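Local coordinates for protein probable Ni/Fe-hydrogenase 1 B-type cytochrome subunit (Escherichia coli K-12, PDB 6G94) that probably serves as the membrane-bound b-type cytochrome of nickel-iron hydrogenase 1, binding haem and carrying electrons in the inner membrane, at residues G147-S152 with Y165-F170; H22-L27 with G67-V72. All blocks are in the same frame, centred on the assembly; numbering follows the deposited sequence.

Interaction 1 (G147-S152 with Y165-F170); sequences GFALYS and YVVEFF. With HEM (protoporphyrin IX containing Fe), chain B.
A149 and V166 meet where the end of helix 130-151, predicted to lie at the periplasmic side, touches the start of another helix. The methyl of A149 points at V166 and lies 3.8 Å from both its CB and its CG1, a single methyl against a branched side chain. CG1 is brought forward because it stands opposite the backbone N (chi1 179°), and the same methyl sits in plane at the edge of the F170 ring. V167 adds a looser contact, its CG2 4.4 Å from A149 CB. Alanine suits this place because its short side chain lets the CA atoms of A149 and V166 approach to 6.4 Å. Neighbours of A149 in the helix, G147, F148, L150 and Y151, line the haem pocket. G147 packs its carbonyl O 3.0 Å from haem CHD; a side chain there would clash with the porphyrin. F148 lays one ring face over the haem vinyl, CAC standing 3.6 Å above the ring centre. Were F148 an alanine, the vinyl would probably lose this aromatic cover and a gap open beside M68 and T71. This last turn, packed on helix 166-172, thus lines the haem pocket of a HupC/HyaC/HydC-family membrane cytochrome.

Interaction 2 (H22-L27 with G67-V72); sequences HWLTVL and GMVFTV. With HEM (protoporphyrin IX containing Fe), chain B.
T25 and F70 form the closest backbone approach of these two segments, with only 5.8 Å between their CA atoms although one partner is a bulky aromatic. The fit works because F70 does not aim its CB at T25: with CG opposite the backbone N (chi1 175°), the ring swings round until CE1 lies 3.7 Å from T25 CG2. The methyl and the ring meet at a slant. Threonine is compact enough for such proximity; its chi1 of -42° sets OG1 beside the backbone N, where it makes a weak hydrogen bond to W21 O, and CG2 anti to that N, against F70. One step along, L24 CD2 touches V69 CG1 at 4.2 Å, a more peripheral apolar contact. Helices 20-40 and 55-83, both predicted to span the membrane, are joined here by apolar packing within the helical, haem-binding membrane domain of the prokaryotic cytochrome b561 family. Helix 55-83 also borders the haem. G67, where a CB would be crowded by the porphyrin, places its carbonyl O 3.6 Å from haem CMC, and T71 OG1 lies equally near that methyl. F70 also packs on C28, M29 and L32 of helix 20-40.

Both contacts are partly buried, but interaction 2 lies nearer the middle of the chain, its centre about 9 Å from the chain's centre against 14 Å for that of interaction 1. They hold different helices: interaction 2 joins two long helices predicted to span the membrane, interaction 1 ties the end of a third to a short helix in a region predicted to be periplasmic. Both are apolar across the segments; small aliphatic groups meet in interaction 1, whereas interaction 2 adds a methyl-to-ring contact to an aliphatic one. Though their centres are about 21 Å apart, they touch beside the shared haem, F148 CE2 lying 3.4 Å from T71 OG1. Helices 55-83 and 130-151 thus meet directly there.

Interaction 1 (G147-S152 with Y165-F170)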
loop_
_atom_site.group_PDB
_atom_site.type_symbol
_atom_site.label_atom_id
_atom_site.label_comp_id
_atom_site.label_asym_id
_atom_site.label_seq_id
_atom_site.Cartn_x
_atom_site.Cartn_y
_atom_site.Cartn_z
ATOM N N GLY I 147 -22.831 -35.642 -11.085
ATOM C CA GLY I 147 -21.848 -34.792 -11.755
ATOM C C GLY I 147 -22.423 -33.977 -12.901
ATOM O O GLY I 147 -22.041 -32.820 -13.088
ATOM N N PHE I 148 -23.359 -34.575 -13.648
ATOM C CA PHE I 148 -24.011 -33.913 -14.776
ATOM C C PHE I 148 -25.147 -33.004 -14.361
ATOM O O PHE I 148 -25.467 -32.047 -15.071
ATOM C CB PHE I 148 -24.526 -34.926 -15.800
ATOM C CG PHE I 148 -23.550 -35.207 -16.887
ATOM C CD1 PHE I 148 -23.319 -34.274 -17.874
ATOM C CD2 PHE I 148 -22.825 -36.379 -16.895
ATOM C CE1 PHE I 148 -22.390 -34.502 -18.864
ATOM C CE2 PHE I 148 -21.896 -36.626 -17.885
ATOM C CZ PHE I 148 -21.676 -35.682 -18.871
ATOM N N ALA I 149 -25.754 -33.302 -13.227
ATOM C CA ALA I 149 -26.815 -32.456 -12.698
ATOM C C ALA I 149 -26.213 -31.102 -12.393
ATOM O O ALA I 149 -26.853 -30.090 -12.597
ATOM C CB ALA I 149 -27.449 -33.061 -11.463
ATOM N N LEU I 150 -24.978 -31.095 -11.905
ATOM C CA LEU I 150 -24.248 -29.866 -11.674
ATOM C C LEU I 150 -23.812 -29.149 -12.940
ATOM O O LEU I 150 -23.971 -27.949 -13.059
ATOM C CB LEU I 150 -23.017 -30.139 -10.834
ATOM C CG LEU I 150 -23.252 -30.616 -9.427
ATOM C CD1 LEU I 150 -21.920 -30.942 -8.783
ATOM C CD2 LEU I 150 -24.024 -29.567 -8.651
ATOM N N TYR I 151 -23.251 -29.897 -13.874
ATOM C CA TYR I 151 -22.751 -29.365 -15.132
ATOM C C TYR I 151 -23.820 -28.790 -16.085
ATOM O O TYR I 151 -23.617 -27.760 -16.703
ATOM C CB TYR I 151 -21.876 -30.428 -15.809
ATOM C CG TYR I 151 -21.278 -30.004 -17.112
ATOM C CD1 TYR I 151 -21.992 -30.143 -18.290
ATOM C CD2 TYR I 151 -20.007 -29.462 -17.184
ATOM C CE1 TYR I 151 -21.470 -29.747 -19.509
ATOM C CE2 TYR I 151 -19.469 -29.066 -18.402
ATOM C CZ TYR I 151 -20.205 -29.213 -19.559
ATOM O OH TYR I 151 -19.706 -28.832 -20.772
ATOM N N SER I 152 -24.940 -29.485 -16.207
ATOM C CA SER I 152 -26.021 -29.105 -17.107
ATOM C C SER I 152 -26.948 -28.051 -16.520
ATOM O O SER I 152 -27.926 -27.659 -17.148
ATOM C CB SER I 152 -26.838 -30.342 -17.469
ATOM N N TYR I 165 -34.088 -33.515 -12.653
ATOM C CA TYR I 165 -34.979 -34.179 -11.734
ATOM C C TYR I 165 -34.138 -34.442 -10.519
ATOM O O TYR I 165 -34.640 -34.468 -9.422
ATOM C CB TYR I 165 -35.483 -35.500 -12.308
ATOM C CG TYR I 165 -36.644 -35.365 -13.267
ATOM C CD1 TYR I 165 -37.940 -35.373 -12.804
ATOM C CD2 TYR I 165 -36.441 -35.242 -14.643
ATOM C CE1 TYR I 165 -39.005 -35.254 -13.667
ATOM C CE2 TYR I 165 -37.504 -35.118 -15.515
ATOM C CZ TYR I 165 -38.783 -35.126 -15.013
ATOM O OH TYR I 165 -39.853 -35.000 -15.846
ATOM N N VAL I 166 -32.843 -34.642 -10.730
ATOM C CA VAL I 166 -31.895 -34.862 -9.661
ATOM C C VAL I 166 -31.909 -33.656 -8.764
ATOM O O VAL I 166 -31.836 -33.780 -7.549
ATOM C CB VAL I 166 -30.479 -35.026 -10.195
ATOM C CG1 VAL I 166 -29.507 -35.223 -9.049
ATOM C CG2 VAL I 166 -30.408 -36.177 -11.182
ATOM N N VAL I 167 -32.017 -32.490 -9.383
ATOM C CA VAL I 167 -32.039 -31.249 -8.676
ATOM C C VAL I 167 -33.317 -31.164 -7.855
ATOM O O VAL I 167 -33.267 -30.899 -6.674
ATOM C CB VAL I 167 -31.877 -30.103 -9.674
ATOM C CG1 VAL I 167 -32.265 -28.764 -9.065
ATOM C CG2 VAL I 167 -30.446 -30.072 -10.159
ATOM N N GLU I 168 -34.455 -31.422 -8.485
ATOM C CA GLU I 168 -35.748 -31.361 -7.806
ATOM C C GLU I 168 -35.816 -32.367 -6.682
ATOM O O GLU I 168 -36.435 -32.107 -5.659
ATOM C CB GLU I 168 -36.901 -31.565 -8.786
ATOM C CG GLU I 168 -36.744 -30.798 -10.084
ATOM C CD GLU I 168 -37.891 -31.002 -11.056
ATOM O OE1 GLU I 168 -38.862 -31.669 -10.680
ATOM O OE2 GLU I 168 -37.841 -30.500 -12.196
ATOM N N PHE I 169 -35.165 -33.509 -6.884
ATOM C CA PHE I 169 -35.085 -34.535 -5.880
ATOM C C PHE I 169 -34.375 -34.032 -4.624
ATOM O O PHE I 169 -34.890 -34.142 -3.533
ATOM C CB PHE I 169 -34.390 -35.779 -6.428
ATOM C CG PHE I 169 -34.014 -36.759 -5.368
ATOM C CD1 PHE I 169 -34.965 -37.590 -4.809
ATOM C CD2 PHE I 169 -32.733 -36.783 -4.885
ATOM C CE1 PHE I 169 -34.641 -38.447 -3.807
ATOM C CE2 PHE I 169 -32.394 -37.647 -3.882
ATOM C CZ PHE I 169 -33.351 -38.483 -3.346
ATOM N N PHE I 170 -33.188 -33.486 -4.785
ATOM C CA PHE I 170 -32.480 -32.906 -3.669
ATOM C C PHE I 170 -33.245 -31.771 -2.992
ATOM O O PHE I 170 -33.104 -31.569 -1.803
ATOM C CB PHE I 170 -31.084 -32.508 -4.085
ATOM C CG PHE I 170 -30.152 -33.661 -4.135
ATOM C CD1 PHE I 170 -29.757 -34.282 -2.974
ATOM C CD2 PHE I 170 -29.706 -34.175 -5.334
ATOM C CE1 PHE I 170 -28.910 -35.388 -3.009
ATOM C CE2 PHE I 170 -28.856 -35.273 -5.373
ATOM C CZ PHE I 170 -28.454 -35.882 -4.209
HETATM C CHA HEM B . -17.012 -31.459 -8.825
HETATM C CHB HEM B . -14.925 -35.732 -8.406
HETATM C CHC HEM B . -17.456 -37.339 -12.161
HETATM C CHD HEM B . -19.068 -32.879 -12.930
HETATM C C1A HEM B . -16.336 -32.536 -8.349
HETATM C C2A HEM B . -15.819 -32.592 -7.052
HETATM C C3A HEM B . -15.235 -33.794 -6.918
HETATM C C4A HEM B . -15.385 -34.472 -8.137
HETATM C CMA HEM B . -14.534 -34.287 -5.675
HETATM C CAA HEM B . -15.878 -31.493 -6.016
HETATM C CBA HEM B . -17.186 -31.467 -5.251
HETATM C CGA HEM B . -17.152 -30.364 -4.241
HETATM O O1A HEM B . -16.415 -30.363 -3.249
HETATM O O2A HEM B . -17.906 -29.400 -4.395
HETATM C C1B HEM B . -15.470 -36.557 -9.397
HETATM C C2B HEM B . -15.156 -37.940 -9.522
HETATM C C3B HEM B . -15.885 -38.387 -10.571
HETATM C C4B HEM B . -16.624 -37.241 -11.077
HETATM C CMB HEM B . -14.214 -38.734 -8.647
HETATM C CAB HEM B . -15.986 -39.728 -11.163
HETATM C CBB HEM B . -15.160 -40.699 -10.824
HETATM C C1C HEM B . -18.075 -36.241 -12.745
HETATM C C2C HEM B . -18.773 -36.262 -13.954
HETATM C C3C HEM B . -19.234 -34.995 -14.160
HETATM C C4C HEM B . -18.806 -34.206 -13.071
HETATM C CMC HEM B . -19.015 -37.450 -14.852
HETATM C CAC HEM B . -20.034 -34.564 -15.324
HETATM C CBC HEM B . -19.592 -33.607 -16.128
HETATM C C1D HEM B . -18.653 -32.167 -11.825
HETATM C C2D HEM B . -19.075 -30.785 -11.643
HETATM C C3D HEM B . -18.493 -30.369 -10.489
HETATM C C4D HEM B . -17.736 -31.528 -9.992
HETATM C CMD HEM B . -19.961 -30.030 -12.602
HETATM C CAD HEM B . -18.573 -29.017 -9.799
HETATM C CBD HEM B . -18.174 -27.865 -10.716
HETATM C CGD HEM B . -18.148 -26.511 -10.057
HETATM O O1D HEM B . -19.190 -25.903 -9.776
HETATM O O2D HEM B . -17.073 -25.967 -9.799
HETATM N NA HEM B . -16.096 -33.708 -9.002
HETATM N NB HEM B . -16.335 -36.186 -10.338
HETATM N NC HEM B . -18.063 -34.979 -12.259
HETATM N ND HEM B . -17.866 -32.577 -10.819
HETATM FE FE HEM B . -17.113 -34.249 -10.590
#

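Interaction 2 (H22-L27 with G67-V72)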
loop_
_atom_site.group_PDB
_atom_site.type_symbol
_atom_site.label_atom_id
_atom_site.label_comp_id
_atom_site.label_asym_id
_atom_site.label_seq_id
_atom_site.Cartn_x
_atom_site.Cartn_y
_atom_site.Cartn_z
ATOM N N HIS I 22 -9.797 -49.632 -20.317
ATOM C CA HIS I 22 -9.758 -49.818 -18.862
ATOM C C HIS I 22 -8.728 -48.833 -18.355
ATOM O O HIS I 22 -8.939 -48.176 -17.342
ATOM C CB HIS I 22 -9.391 -51.273 -18.458
ATOM C CG HIS I 22 -8.901 -51.433 -17.037
ATOM N ND1 HIS I 22 -9.747 -51.589 -15.954
ATOM C CD2 HIS I 22 -7.646 -51.461 -16.528
ATOM C CE1 HIS I 22 -9.037 -51.689 -14.845
ATOM N NE2 HIS I 22 -7.759 -51.618 -15.166
ATOM N N TRP I 23 -7.612 -48.747 -19.072
ATOM C CA TRP I 23 -6.520 -47.855 -18.699
ATOM C C TRP I 23 -6.932 -46.447 -18.944
ATOM O O TRP I 23 -6.377 -45.529 -18.372
ATOM C CB TRP I 23 -5.242 -48.160 -19.478
ATOM C CG TRP I 23 -4.618 -49.418 -19.053
ATOM C CD1 TRP I 23 -4.305 -50.469 -19.848
ATOM C CD2 TRP I 23 -4.247 -49.793 -17.709
ATOM N NE1 TRP I 23 -3.752 -51.479 -19.098
ATOM C CE2 TRP I 23 -3.707 -51.095 -17.778
ATOM C CE3 TRP I 23 -4.313 -49.150 -16.452
ATOM C CZ2 TRP I 23 -3.235 -51.785 -16.631
ATOM C CZ3 TRP I 23 -3.845 -49.834 -15.313
ATOM C CH2 TRP I 23 -3.316 -51.136 -15.414
ATOM N N LEU I 24 -7.918 -46.290 -19.808
ATOM C CA LEU I 24 -8.498 -44.993 -20.025
ATOM C C LEU I 24 -9.270 -44.566 -18.769
ATOM O O LEU I 24 -8.899 -43.601 -18.111
ATOM C CB LEU I 24 -9.380 -45.014 -21.270
ATOM C CG LEU I 24 -9.518 -43.635 -21.913
ATOM C CD1 LEU I 24 -8.167 -42.962 -22.115
ATOM C CD2 LEU I 24 -10.271 -43.755 -23.216
ATOM N N THR I 25 -10.329 -45.303 -18.452
ATOM C CA THR I 25 -11.106 -45.148 -17.228
ATOM C C THR I 25 -10.262 -44.868 -15.980
ATOM O O THR I 25 -10.608 -44.022 -15.169
ATOM C CB THR I 25 -11.916 -46.416 -16.966
ATOM O OG1 THR I 25 -12.470 -46.865 -18.195
ATOM C CG2 THR I 25 -13.036 -46.136 -16.054
ATOM N N VAL I 26 -9.152 -45.574 -15.839
ATOM C CA VAL I 26 -8.228 -45.349 -14.730
ATOM C C VAL I 26 -7.617 -43.964 -14.859
ATOM O O VAL I 26 -7.515 -43.243 -13.887
ATOM C CB VAL I 26 -7.133 -46.435 -14.676
ATOM C CG1 VAL I 26 -6.024 -46.068 -13.695
ATOM C CG2 VAL I 26 -7.753 -47.773 -14.320
ATOM N N LEU I 27 -7.228 -43.600 -16.069
ATOM C CA LEU I 27 -6.653 -42.302 -16.328
ATOM C C LEU I 27 -7.699 -41.240 -16.023
ATOM O O LEU I 27 -7.400 -40.270 -15.380
ATOM C CB LEU I 27 -6.169 -42.229 -17.777
ATOM C CG LEU I 27 -5.412 -41.000 -18.262
ATOM C CD1 LEU I 27 -4.104 -40.896 -17.505
ATOM C CD2 LEU I 27 -5.163 -41.136 -19.743
ATOM N N GLY I 67 -14.723 -35.967 -17.365
ATOM C CA GLY I 67 -15.997 -36.546 -17.025
ATOM C C GLY I 67 -16.814 -36.889 -18.241
ATOM O O GLY I 67 -17.693 -37.732 -18.174
ATOM N N MET I 68 -16.530 -36.225 -19.357
ATOM C CA MET I 68 -17.179 -36.534 -20.627
ATOM C C MET I 68 -16.641 -37.854 -21.132
ATOM O O MET I 68 -17.404 -38.801 -21.333
ATOM C CB MET I 68 -16.954 -35.418 -21.655
ATOM C CG MET I 68 -17.696 -34.126 -21.342
ATOM S SD MET I 68 -19.461 -34.254 -21.678
ATOM C CE MET I 68 -20.014 -32.569 -21.412
ATOM N N VAL I 69 -15.319 -37.907 -21.306
ATOM C CA VAL I 69 -14.615 -39.120 -21.753
ATOM C C VAL I 69 -14.970 -40.319 -20.868
ATOM O O VAL I 69 -15.409 -41.362 -21.375
ATOM C CB VAL I 69 -13.079 -38.930 -21.793
ATOM C CG1 VAL I 69 -12.400 -40.214 -22.243
ATOM C CG2 VAL I 69 -12.700 -37.785 -22.719
ATOM N N PHE I 70 -14.768 -40.149 -19.560
ATOM C CA PHE I 70 -15.133 -41.147 -18.564
ATOM C C PHE I 70 -16.545 -41.663 -18.769
ATOM O O PHE I 70 -16.756 -42.860 -18.771
ATOM C CB PHE I 70 -15.001 -40.582 -17.150
ATOM C CG PHE I 70 -15.479 -41.514 -16.084
ATOM C CD1 PHE I 70 -14.645 -42.531 -15.611
ATOM C CD2 PHE I 70 -16.762 -41.395 -15.554
ATOM C CE1 PHE I 70 -15.081 -43.414 -14.631
ATOM C CE2 PHE I 70 -17.203 -42.265 -14.569
ATOM C CZ PHE I 70 -16.359 -43.273 -14.105
ATOM N N THR I 71 -17.503 -40.759 -18.935
ATOM C CA THR I 71 -18.914 -41.136 -19.088
ATOM C C THR I 71 -19.154 -42.001 -20.324
ATOM O O THR I 71 -19.865 -43.003 -20.260
ATOM C CB THR I 71 -19.834 -39.899 -19.152
ATOM O OG1 THR I 71 -19.698 -39.158 -17.941
ATOM C CG2 THR I 71 -21.281 -40.297 -19.280
ATOM N N VAL I 72 -18.576 -41.590 -21.449
ATOM C CA VAL I 72 -18.706 -42.312 -22.712
ATOM C C VAL I 72 -18.134 -43.731 -22.578
ATOM O O VAL I 72 -18.835 -44.725 -22.819
ATOM C CB VAL I 72 -18.046 -41.522 -23.873
ATOM C CG1 VAL I 72 -17.694 -42.431 -25.037
ATOM C CG2 VAL I 72 -18.981 -40.418 -24.351
HETATM C CHA HEM B . -17.012 -31.459 -8.825
HETATM C CHB HEM B . -14.925 -35.732 -8.406
HETATM C CHC HEM B . -17.456 -37.339 -12.161
HETATM C CHD HEM B . -19.068 -32.879 -12.930
HETATM C C1A HEM B . -16.336 -32.536 -8.349
HETATM C C2A HEM B . -15.819 -32.592 -7.052
HETATM C C3A HEM B . -15.235 -33.794 -6.918
HETATM C C4A HEM B . -15.385 -34.472 -8.137
HETATM C CMA HEM B . -14.534 -34.287 -5.675
HETATM C CAA HEM B . -15.878 -31.493 -6.016
HETATM C CBA HEM B . -17.186 -31.467 -5.251
HETATM C CGA HEM B . -17.152 -30.364 -4.241
HETATM O O1A HEM B . -16.415 -30.363 -3.249
HETATM O O2A HEM B . -17.906 -29.400 -4.395
HETATM C C1B HEM B . -15.470 -36.557 -9.397
HETATM C C2B HEM B . -15.156 -37.940 -9.522
HETATM C C3B HEM B . -15.885 -38.387 -10.571
HETATM C C4B HEM B . -16.624 -37.241 -11.077
HETATM C CMB HEM B . -14.214 -38.734 -8.647
HETATM C CAB HEM B . -15.986 -39.728 -11.163
HETATM C CBB HEM B . -15.160 -40.699 -10.824
HETATM C C1C HEM B . -18.075 -36.241 -12.745
HETATM C C2C HEM B . -18.773 -36.262 -13.954
HETATM C C3C HEM B . -19.234 -34.995 -14.160
HETATM C C4C HEM B . -18.806 -34.206 -13.071
HETATM C CMC HEM B . -19.015 -37.450 -14.852
HETATM C CAC HEM B . -20.034 -34.564 -15.324
HETATM C CBC HEM B . -19.592 -33.607 -16.128
HETATM C C1D HEM B . -18.653 -32.167 -11.825
HETATM C C2D HEM B . -19.075 -30.785 -11.643
HETATM C C3D HEM B . -18.493 -30.369 -10.489
HETATM C C4D HEM B . -17.736 -31.528 -9.992
HETATM C CMD HEM B . -19.961 -30.030 -12.602
HETATM C CAD HEM B . -18.573 -29.017 -9.799
HETATM C CBD HEM B . -18.174 -27.865 -10.716
HETATM C CGD HEM B . -18.148 -26.511 -10.057
HETATM O O1D HEM B . -19.190 -25.903 -9.776
HETATM O O2D HEM B . -17.073 -25.967 -9.799
HETATM N NA HEM B . -16.096 -33.708 -9.002
HETATM N NB HEM B . -16.335 -36.186 -10.338
HETATM N NC HEM B . -18.063 -34.979 -12.259
HETATM N ND HEM B . -17.866 -32.577 -10.819
HETATM FE FE HEM B . -17.113 -34.249 -10.590
#